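Envelope glycoprotein (Thogoto virus, PDB 5XEA) probably attaches the virus to its host-cell receptor and later drives fusion of the viral membrane with the host membrane. Local coordinates at residues 93-106 / 125-139. Sequence-based numbering, arbitrary orientation.
Sequences DICHDCWGSDSYAC and RDANWKFAYHMCNID
Cys95 pairs with Ile138, and Cys98 with Cys136, in an antiparallel beta ladder whose register shifts by one residue between the two pairs, a beta bulge. The ladder adds strand 95-99 to strand 133-156, which is also paired with strand 40-56, at one end of the elongated class III fusion glycoprotein, related to baculovirus gp64. At the bulge the chain turns a corner at Asp97. Its carboxylate reaches into residues 125-137 and accepts four hydrogen bonds. Arg125 grips it side-on: Arg125 NE meets Asp97 OD1 at 2.8 Å, and Arg125 NH2 meets Asp97 OD2 at 2.7 Å on the syn side. Trp129 NE1 reaches Asp97 OD2 from the face opposite Arg125 NH2, in a nearly straight bond. Asn137 ND2 donates to Asp97 OD1, while Asp97 N lies 2.9 Å from Asn137 OD1, above its carbonyl plane. Arg125 probably balances the buried charge, and the bulge is tied to Arg125, Trp129 and Asn137. Arg125 NH1 reaches onward to Gly443 O. Trp99 lies on the same side of the sheet as Met135. A bend at chi2 (73°) lays the Lys130 chain over one face of the Trp99 indole, with Lys130 NZ 4.2 Å from the centroid of the six-membered ring, a cation-pi contact. The indole turns its edge to the face of Tyr133, planes at 75°. Met135 CE sits over the centre of the Trp129 ring. On the other side of the sheet, a disulfide joins the 3-10 segment 101-106 to the strand. Cys106 SG bonds to Cys136 SG at 2.0 Å and also touches Ile138 CG1 at 3.8 Å.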
ATOM      1  N   ASP B  93     -26.295  38.370 -10.452  1.00 37.79           N
ATOM      2  CA  ASP B  93     -25.779  39.511 -11.199  1.00 43.44           C
ATOM      3  C   ASP B  93     -24.455  39.978 -10.612  1.00 43.73           C
ATOM      4  O   ASP B  93     -24.230  39.911  -9.403  1.00 41.84           O
ATOM      5  CB  ASP B  93     -26.783  40.670 -11.184  1.00 51.32           C
ATOM      6  CG  ASP B  93     -28.049  40.358 -11.975  1.00 63.94           C
ATOM      7  OD1 ASP B  93     -27.936  39.746 -13.063  1.00 63.90           O
ATOM      8  OD2 ASP B  93     -29.152  40.718 -11.503  1.00 68.72           O
ATOM      9  N   ILE B  94     -23.573  40.459 -11.484  1.00 45.37           N
ATOM     10  CA  ILE B  94     -22.282  40.982 -11.064  1.00 42.61           C
ATOM     11  C   ILE B  94     -22.307  42.500 -11.197  1.00 42.06           C
ATOM     12  O   ILE B  94     -23.017  43.066 -12.035  1.00 46.13           O
ATOM     13  CB  ILE B  94     -21.097  40.372 -11.850  1.00 46.21           C
ATOM     14  CG1 ILE B  94     -20.693  41.247 -13.028  1.00 56.50           C
ATOM     15  CG2 ILE B  94     -21.389  38.890 -12.285  1.00 43.75           C
ATOM     16  CD1 ILE B  94     -19.209  41.554 -13.053  1.00 62.55           C
ATOM     17  N   CYS B  95     -21.542  43.162 -10.338  1.00 42.14           N
ATOM     18  CA  CYS B  95     -21.487  44.618 -10.278  1.00 45.66           C
ATOM     19  C   CYS B  95     -20.029  45.008 -10.254  1.00 45.08           C
ATOM     20  O   CYS B  95     -19.299  44.619  -9.334  1.00 42.59           O
ATOM     21  CB  CYS B  95     -22.190  45.170  -9.032  1.00 47.18           C
ATOM     22  SG  CYS B  95     -23.971  45.179  -9.103  1.00 79.68           S
ATOM     23  N   HIS B  96     -19.605  45.762 -11.254  1.00 42.66           N
ATOM     24  CA  HIS B  96     -18.263  46.315 -11.297  1.00 40.36           C
ATOM     25  C   HIS B  96     -18.336  47.809 -10.990  1.00 42.75           C
ATOM     26  O   HIS B  96     -18.828  48.590 -11.814  1.00 42.16           O
ATOM     27  CB  HIS B  96     -17.631  46.075 -12.662  1.00 42.93           C
ATOM     28  CG  HIS B  96     -16.173  46.400 -12.705  1.00 45.18           C
ATOM     29  ND1 HIS B  96     -15.701  47.648 -13.041  1.00 54.02           N
ATOM     30  CD2 HIS B  96     -15.082  45.639 -12.459  1.00 46.85           C
ATOM     31  CE1 HIS B  96     -14.379  47.645 -12.998  1.00 59.13           C
ATOM     32  NE2 HIS B  96     -13.980  46.435 -12.648  1.00 59.45           N
ATOM     33  N   ASP B  97     -17.833  48.202  -9.817  1.00 39.15           N
ATOM     34  CA  ASP B  97     -17.672  49.611  -9.455  1.00 46.28           C
ATOM     35  C   ASP B  97     -18.981  50.379  -9.668  1.00 47.52           C
ATOM     36  O   ASP B  97     -19.012  51.451 -10.265  1.00 46.02           O
ATOM     37  CB  ASP B  97     -16.515  50.249 -10.233  1.00 46.38           C
ATOM     38  CG  ASP B  97     -15.127  49.871  -9.676  1.00 49.15           C
ATOM     39  OD1 ASP B  97     -15.045  48.973  -8.815  1.00 45.27           O
ATOM     40  OD2 ASP B  97     -14.101  50.468 -10.100  1.00 44.97           O
ATOM     41  N   CYS B  98     -20.080  49.794  -9.193  1.00 39.12           N
ATOM     42  CA  CYS B  98     -21.394  50.421  -9.281  1.00 39.22           C
ATOM     43  C   CYS B  98     -21.533  51.418  -8.138  1.00 44.85           C
ATOM     44  O   CYS B  98     -21.665  51.022  -6.974  1.00 48.34           O
ATOM     45  CB  CYS B  98     -22.498  49.374  -9.217  1.00 44.86           C
ATOM     46  SG  CYS B  98     -22.492  48.172 -10.580  1.00 54.94           S
ATOM     47  N   TRP B  99     -21.505  52.701  -8.460  1.00 43.11           N
ATOM     48  CA  TRP B  99     -21.509  53.750  -7.452  1.00 38.33           C
ATOM     49  C   TRP B  99     -22.806  54.539  -7.509  1.00 39.07           C
ATOM     50  O   TRP B  99     -23.600  54.418  -8.449  1.00 40.63           O
ATOM     51  CB  TRP B  99     -20.302  54.680  -7.614  1.00 37.43           C
ATOM     52  CG  TRP B  99     -20.200  55.365  -8.930  1.00 45.17           C
ATOM     53  CD1 TRP B  99     -19.544  54.921 -10.036  1.00 51.20           C
ATOM     54  CD2 TRP B  99     -20.760  56.643  -9.280  1.00 46.43           C
ATOM     55  NE1 TRP B  99     -19.661  55.841 -11.057  1.00 45.13           N
ATOM     56  CE2 TRP B  99     -20.411  56.900 -10.619  1.00 47.70           C
ATOM     57  CE3 TRP B  99     -21.533  57.584  -8.591  1.00 52.83           C
ATOM     58  CZ2 TRP B  99     -20.795  58.075 -11.287  1.00 51.20           C
ATOM     59  CZ3 TRP B  99     -21.921  58.749  -9.253  1.00 59.94           C
ATOM     60  CH2 TRP B  99     -21.550  58.983 -10.588  1.00 55.97           C
ATOM     61  N   GLY B 100     -23.022  55.334  -6.462  1.00 42.85           N
ATOM     62  CA  GLY B 100     -24.233  56.131  -6.383  1.00 43.54           C
ATOM     63  C   GLY B 100     -25.448  55.234  -6.290  1.00 43.28           C
ATOM     64  O   GLY B 100     -25.439  54.195  -5.615  1.00 39.73           O
ATOM     65  N   SER B 101     -26.514  55.620  -6.995  1.00 37.98           N
ATOM     66  CA  SER B 101     -27.759  54.869  -6.885  1.00 46.00           C
ATOM     67  C   SER B 101     -27.608  53.419  -7.332  1.00 45.91           C
ATOM     68  O   SER B 101     -28.362  52.563  -6.858  1.00 54.11           O
ATOM     69  CB  SER B 101     -28.858  55.553  -7.692  1.00 46.99           C
ATOM     70  OG  SER B 101     -28.383  55.849  -8.986  1.00 53.96           O
ATOM     71  N   ASP B 102     -26.654  53.117  -8.224  1.00 53.29           N
ATOM     72  CA  ASP B 102     -26.424  51.721  -8.618  1.00 48.63           C
ATOM     73  C   ASP B 102     -25.867  50.869  -7.482  1.00 44.29           C
ATOM     74  O   ASP B 102     -25.981  49.647  -7.539  1.00 54.07           O
ATOM     75  CB  ASP B 102     -25.485  51.644  -9.825  1.00 51.26           C
ATOM     76  CG  ASP B 102     -26.076  52.298 -11.073  1.00 60.87           C
ATOM     77  OD1 ASP B 102     -27.297  52.179 -11.285  1.00 67.68           O
ATOM     78  OD2 ASP B 102     -25.323  52.942 -11.835  1.00 61.37           O
ATOM     79  N   SER B 103     -25.273  51.473  -6.444  1.00 40.60           N
ATOM     80  CA  SER B 103     -24.805  50.683  -5.306  1.00 43.64           C
ATOM     81  C   SER B 103     -25.945  49.994  -4.573  1.00 38.72           C
ATOM     82  O   SER B 103     -25.687  49.159  -3.701  1.00 49.28           O
ATOM     83  CB  SER B 103     -24.016  51.563  -4.332  1.00 40.28           C
ATOM     84  OG  SER B 103     -24.844  52.549  -3.740  1.00 42.61           O
ATOM     85  N   TYR B 104     -27.192  50.325  -4.915  1.00 43.91           N
ATOM     86  CA  TYR B 104     -28.379  49.676  -4.367  1.00 46.38           C
ATOM     87  C   TYR B 104     -28.332  48.160  -4.529  1.00 51.04           C
ATOM     88  O   TYR B 104     -28.906  47.432  -3.713  1.00 55.02           O
ATOM     89  CB  TYR B 104     -29.609  50.264  -5.078  1.00 44.25           C
ATOM     90  CG  TYR B 104     -30.982  49.902  -4.550  1.00 60.21           C
ATOM     91  CD1 TYR B 104     -31.421  50.361  -3.313  1.00 62.76           C
ATOM     92  CD2 TYR B 104     -31.873  49.164  -5.327  1.00 73.57           C
ATOM     93  CE1 TYR B 104     -32.700  50.061  -2.843  1.00 63.63           C
ATOM     94  CE2 TYR B 104     -33.156  48.856  -4.866  1.00 69.15           C
ATOM     95  CZ  TYR B 104     -33.560  49.310  -3.622  1.00 67.65           C
ATOM     96  OH  TYR B 104     -34.823  49.010  -3.159  1.00 60.89           O
ATOM     97  N   ALA B 105     -27.655  47.666  -5.569  1.00 50.95           N
ATOM     98  CA  ALA B 105     -27.634  46.226  -5.831  1.00 53.69           C
ATOM     99  C   ALA B 105     -26.954  45.436  -4.724  1.00 52.20           C
ATOM    100  O   ALA B 105     -27.226  44.241  -4.583  1.00 58.86           O
ATOM    101  CB  ALA B 105     -26.942  45.936  -7.163  1.00 53.56           C
ATOM    102  N   CYS B 106     -26.065  46.065  -3.955  1.00 50.75           N
ATOM    103  CA  CYS B 106     -25.391  45.426  -2.833  1.00 46.59           C
ATOM    104  C   CYS B 106     -26.272  45.266  -1.606  1.00 51.55           C
ATOM    105  O   CYS B 106     -25.798  44.731  -0.602  1.00 50.43           O
ATOM    106  CB  CYS B 106     -24.163  46.238  -2.424  1.00 47.42           C
ATOM    107  SG  CYS B 106     -22.670  45.820  -3.284  1.00 52.14           S
ATOM    108  N   ARG B 125     -12.705  42.428  -5.660  1.00 35.84           N
ATOM    109  CA  ARG B 125     -12.533  43.867  -5.870  1.00 39.65           C
ATOM    110  C   ARG B 125     -13.301  44.627  -4.796  1.00 40.17           C
ATOM    111  O   ARG B 125     -14.446  44.277  -4.487  1.00 36.28           O
ATOM    112  CB  ARG B 125     -13.021  44.274  -7.272  1.00 37.38           C
ATOM    113  CG  ARG B 125     -12.755  45.726  -7.653  1.00 56.60           C
ATOM    114  CD  ARG B 125     -12.980  45.955  -9.154  1.00 56.83           C
ATOM    115  NE  ARG B 125     -12.833  47.367  -9.516  1.00 56.25           N
ATOM    116  CZ  ARG B 125     -11.701  47.919  -9.942  1.00 54.47           C
ATOM    117  NH1 ARG B 125     -10.604  47.178 -10.067  1.00 55.25           N
ATOM    118  NH2 ARG B 125     -11.661  49.209 -10.250  1.00 51.42           N
ATOM    119  N   ASP B 126     -12.676  45.649  -4.210  1.00 40.20           N
ATOM    120  CA  ASP B 126     -13.375  46.501  -3.239  1.00 43.27           C
ATOM    121  C   ASP B 126     -13.047  47.980  -3.462  1.00 43.39           C
ATOM    122  O   ASP B 126     -12.762  48.733  -2.527  1.00 41.42           O
ATOM    123  CB  ASP B 126     -13.078  46.077  -1.801  1.00 45.32           C
ATOM    124  CG  ASP B 126     -11.599  46.105  -1.459  1.00 56.56           C
ATOM    125  OD1 ASP B 126     -10.789  46.638  -2.254  1.00 60.78           O
ATOM    126  OD2 ASP B 126     -11.257  45.594  -0.367  1.00 66.92           O
ATOM    127  N   ALA B 127     -13.131  48.413  -4.715  1.00 45.60           N
ATOM    128  CA  ALA B 127     -12.857  49.805  -5.053  1.00 43.01           C
ATOM    129  C   ALA B 127     -13.838  50.749  -4.358  1.00 35.76           C
ATOM    130  O   ALA B 127     -14.989  50.393  -4.073  1.00 37.81           O
ATOM    131  CB  ALA B 127     -12.918  49.997  -6.566  1.00 40.59           C
ATOM    132  N   ASN B 128     -13.364  51.973  -4.087  1.00 39.98           N
ATOM    133  CA  ASN B 128     -14.089  52.993  -3.330  1.00 35.17           C
ATOM    134  C   ASN B 128     -13.598  54.364  -3.780  1.00 36.26           C
ATOM    135  O   ASN B 128     -13.226  55.182  -2.942  1.00 38.63           O
ATOM    136  CB  ASN B 128     -13.836  52.799  -1.826  1.00 36.08           C
ATOM    137  CG  ASN B 128     -14.812  53.570  -0.930  1.00 36.25           C
ATOM    138  OD1 ASN B 128     -15.902  53.967  -1.349  1.00 38.17           O
ATOM    139  ND2 ASN B 128     -14.427  53.736   0.337  1.00 35.57           N
ATOM    140  N   TRP B 129     -13.530  54.609  -5.093  1.00 36.53           N
ATOM    141  CA  TRP B 129     -12.804  55.767  -5.589  1.00 43.82           C
ATOM    142  C   TRP B 129     -13.701  56.977  -5.850  1.00 46.20           C
ATOM    143  O   TRP B 129     -13.190  58.017  -6.278  1.00 46.58           O
ATOM    144  CB  TRP B 129     -12.016  55.424  -6.862  1.00 39.95           C
ATOM    145  CG  TRP B 129     -12.774  54.631  -7.880  1.00 42.27           C
ATOM    146  CD1 TRP B 129     -12.667  53.283  -8.109  1.00 44.92           C
ATOM    147  CD2 TRP B 129     -13.719  55.128  -8.835  1.00 43.65           C
ATOM    148  NE1 TRP B 129     -13.503  52.914  -9.136  1.00 40.33           N
ATOM    149  CE2 TRP B 129     -14.159  54.026  -9.599  1.00 47.96           C
ATOM    150  CE3 TRP B 129     -14.252  56.398  -9.106  1.00 47.00           C
ATOM    151  CZ2 TRP B 129     -15.104  54.149 -10.612  1.00 42.66           C
ATOM    152  CZ3 TRP B 129     -15.189  56.520 -10.119  1.00 52.02           C
ATOM    153  CH2 TRP B 129     -15.603  55.399 -10.860  1.00 46.84           C
ATOM    154  N   LYS B 130     -15.008  56.853  -5.605  1.00 40.62           N
ATOM    155  CA  LYS B 130     -15.980  57.901  -5.903  1.00 39.53           C
ATOM    156  C   LYS B 130     -16.258  58.668  -4.614  1.00 41.99           C
ATOM    157  O   LYS B 130     -17.083  58.256  -3.796  1.00 39.29           O
ATOM    158  CB  LYS B 130     -17.255  57.311  -6.496  1.00 35.90           C
ATOM    159  CG  LYS B 130     -18.204  58.376  -7.055  1.00 43.08           C
ATOM    160  CD  LYS B 130     -17.669  58.959  -8.343  1.00 48.10           C
ATOM    161  CE  LYS B 130     -18.561  60.102  -8.843  1.00 58.44           C
ATOM    162  NZ  LYS B 130     -18.091  60.603 -10.167  1.00 63.07           N
ATOM    163  N   PHE B 131     -15.564  59.789  -4.446  1.00 43.87           N
ATOM    164  CA  PHE B 131     -15.700  60.590  -3.238  1.00 36.52           C
ATOM    165  C   PHE B 131     -17.142  61.025  -3.017  1.00 39.97           C
ATOM    166  O   PHE B 131     -17.822  61.458  -3.949  1.00 39.52           O
ATOM    167  CB  PHE B 131     -14.804  61.825  -3.303  1.00 38.32           C
ATOM    168  CG  PHE B 131     -14.945  62.721  -2.103  1.00 40.94           C
ATOM    169  CD1 PHE B 131     -14.481  62.311  -0.867  1.00 43.48           C
ATOM    170  CD2 PHE B 131     -15.562  63.980  -2.213  1.00 41.54           C
ATOM    171  CE1 PHE B 131     -14.611  63.123   0.241  1.00 44.04           C
ATOM    172  CE2 PHE B 131     -15.701  64.800  -1.103  1.00 42.17           C
ATOM    173  CZ  PHE B 131     -15.220  64.379   0.127  1.00 39.15           C
ATOM    174  N   ALA B 132     -17.593  60.892  -1.762  1.00 38.09           N
ATOM    175  CA  ALA B 132     -18.927  61.254  -1.289  1.00 34.06           C
ATOM    176  C   ALA B 132     -20.003  60.377  -1.877  1.00 36.44           C
ATOM    177  O   ALA B 132     -21.181  60.769  -1.897  1.00 41.62           O
ATOM    178  CB  ALA B 132     -19.259  62.740  -1.562  1.00 39.24           C
ATOM    179  N   TYR B 133     -19.635  59.181  -2.352  1.00 39.48           N
ATOM    180  CA  TYR B 133     -20.608  58.212  -2.820  1.00 33.66           C
ATOM    181  C   TYR B 133     -20.254  56.824  -2.308  1.00 35.99           C
ATOM    182  O   TYR B 133     -19.125  56.548  -1.881  1.00 38.12           O
ATOM    183  CB  TYR B 133     -20.687  58.163  -4.353  1.00 36.94           C
ATOM    184  CG  TYR B 133     -21.324  59.371  -5.003  1.00 40.81           C
ATOM    185  CD1 TYR B 133     -22.672  59.365  -5.346  1.00 46.63           C
ATOM    186  CD2 TYR B 133     -20.571  60.505  -5.293  1.00 42.74           C
ATOM    187  CE1 TYR B 133     -23.264  60.469  -5.938  1.00 51.53           C
ATOM    188  CE2 TYR B 133     -21.143  61.605  -5.899  1.00 42.08           C
ATOM    189  CZ  TYR B 133     -22.496  61.579  -6.215  1.00 49.03           C
ATOM    190  OH  TYR B 133     -23.082  62.664  -6.811  1.00 65.70           O
ATOM    191  N   HIS B 134     -21.240  55.943  -2.391  1.00 34.44           N
ATOM    192  CA  HIS B 134     -21.073  54.528  -2.111  1.00 33.32           C
ATOM    193  C   HIS B 134     -20.634  53.795  -3.372  1.00 40.03           C
ATOM    194  O   HIS B 134     -20.939  54.214  -4.497  1.00 39.37           O
ATOM    195  CB  HIS B 134     -22.372  53.923  -1.607  1.00 37.89           C
ATOM    196  CG  HIS B 134     -22.850  54.517  -0.327  1.00 37.97           C
ATOM    197  ND1 HIS B 134     -22.659  53.905   0.889  1.00 43.85           N
ATOM    198  CD2 HIS B 134     -23.503  55.674  -0.071  1.00 35.25           C
ATOM    199  CE1 HIS B 134     -23.178  54.657   1.844  1.00 40.31           C
ATOM    200  NE2 HIS B 134     -23.701  55.732   1.287  1.00 47.89           N
ATOM    201  N   MET B 135     -19.919  52.688  -3.184  1.00 37.57           N
ATOM    202  CA  MET B 135     -19.513  51.904  -4.337  1.00 32.94           C
ATOM    203  C   MET B 135     -19.695  50.425  -4.027  1.00 37.55           C
ATOM    204  O   MET B 135     -19.396  49.970  -2.922  1.00 34.08           O
ATOM    205  CB  MET B 135     -18.075  52.228  -4.749  1.00 39.49           C
ATOM    206  CG  MET B 135     -17.719  51.653  -6.127  1.00 39.76           C
ATOM    207  SD  MET B 135     -16.175  52.273  -6.787  1.00 46.86           S
ATOM    208  CE  MET B 135     -16.722  53.865  -7.408  1.00 38.24           C
ATOM    209  N   CYS B 136     -20.227  49.700  -5.006  1.00 34.80           N
ATOM    210  CA  CYS B 136     -20.674  48.324  -4.862  1.00 41.62           C
ATOM    211  C   CYS B 136     -19.905  47.452  -5.848  1.00 35.77           C
ATOM    212  O   CYS B 136     -19.811  47.777  -7.037  1.00 37.92           O
ATOM    213  CB  CYS B 136     -22.189  48.221  -5.106  1.00 41.82           C
ATOM    214  SG  CYS B 136     -22.899  46.550  -5.181  1.00 51.32           S
ATOM    215  N   ASN B 137     -19.327  46.369  -5.349  1.00 37.87           N
ATOM    216  CA  ASN B 137     -18.753  45.353  -6.225  1.00 38.90           C
ATOM    217  C   ASN B 137     -19.330  44.011  -5.823  1.00 34.90           C
ATOM    218  O   ASN B 137     -19.289  43.645  -4.641  1.00 36.73           O
ATOM    219  CB  ASN B 137     -17.220  45.332  -6.152  1.00 37.78           C
ATOM    220  CG  ASN B 137     -16.577  46.303  -7.125  1.00 45.81           C
ATOM    221  OD1 ASN B 137     -16.535  46.051  -8.330  1.00 40.63           O
ATOM    222  ND2 ASN B 137     -16.069  47.423  -6.605  1.00 42.03           N
ATOM    223  N   ILE B 138     -19.895  43.297  -6.795  1.00 37.45           N
ATOM    224  CA  ILE B 138     -20.368  41.936  -6.597  1.00 36.38           C
ATOM    225  C   ILE B 138     -19.809  41.047  -7.700  1.00 35.26           C
ATOM    226  O   ILE B 138     -19.894  41.392  -8.886  1.00 37.18           O
ATOM    227  CB  ILE B 138     -21.904  41.849  -6.605  1.00 38.98           C
ATOM    228  CG1 ILE B 138     -22.531  42.849  -5.638  1.00 39.77           C
ATOM    229  CG2 ILE B 138     -22.369  40.400  -6.314  1.00 33.56           C
ATOM    230  CD1 ILE B 138     -24.034  42.759  -5.639  1.00 47.90           C
ATOM    231  N   ASP B 139     -19.288  39.875  -7.316  1.00 37.36           N
ATOM    232  CA  ASP B 139     -18.936  38.853  -8.298  1.00 34.13           C
ATOM    233  C   ASP B 139     -19.210  37.485  -7.693  1.00 35.83           C
ATOM    234  O   ASP B 139     -19.417  37.336  -6.483  1.00 35.09           O
ATOM    235  CB  ASP B 139     -17.480  38.989  -8.776  1.00 37.70           C
ATOM    236  CG  ASP B 139     -17.228  38.290 -10.121  1.00 47.78           C
ATOM    237  OD1 ASP B 139     -18.198  37.748 -10.721  1.00 39.96           O
ATOM    238  OD2 ASP B 139     -16.056  38.271 -10.563  1.00 42.72           O
TER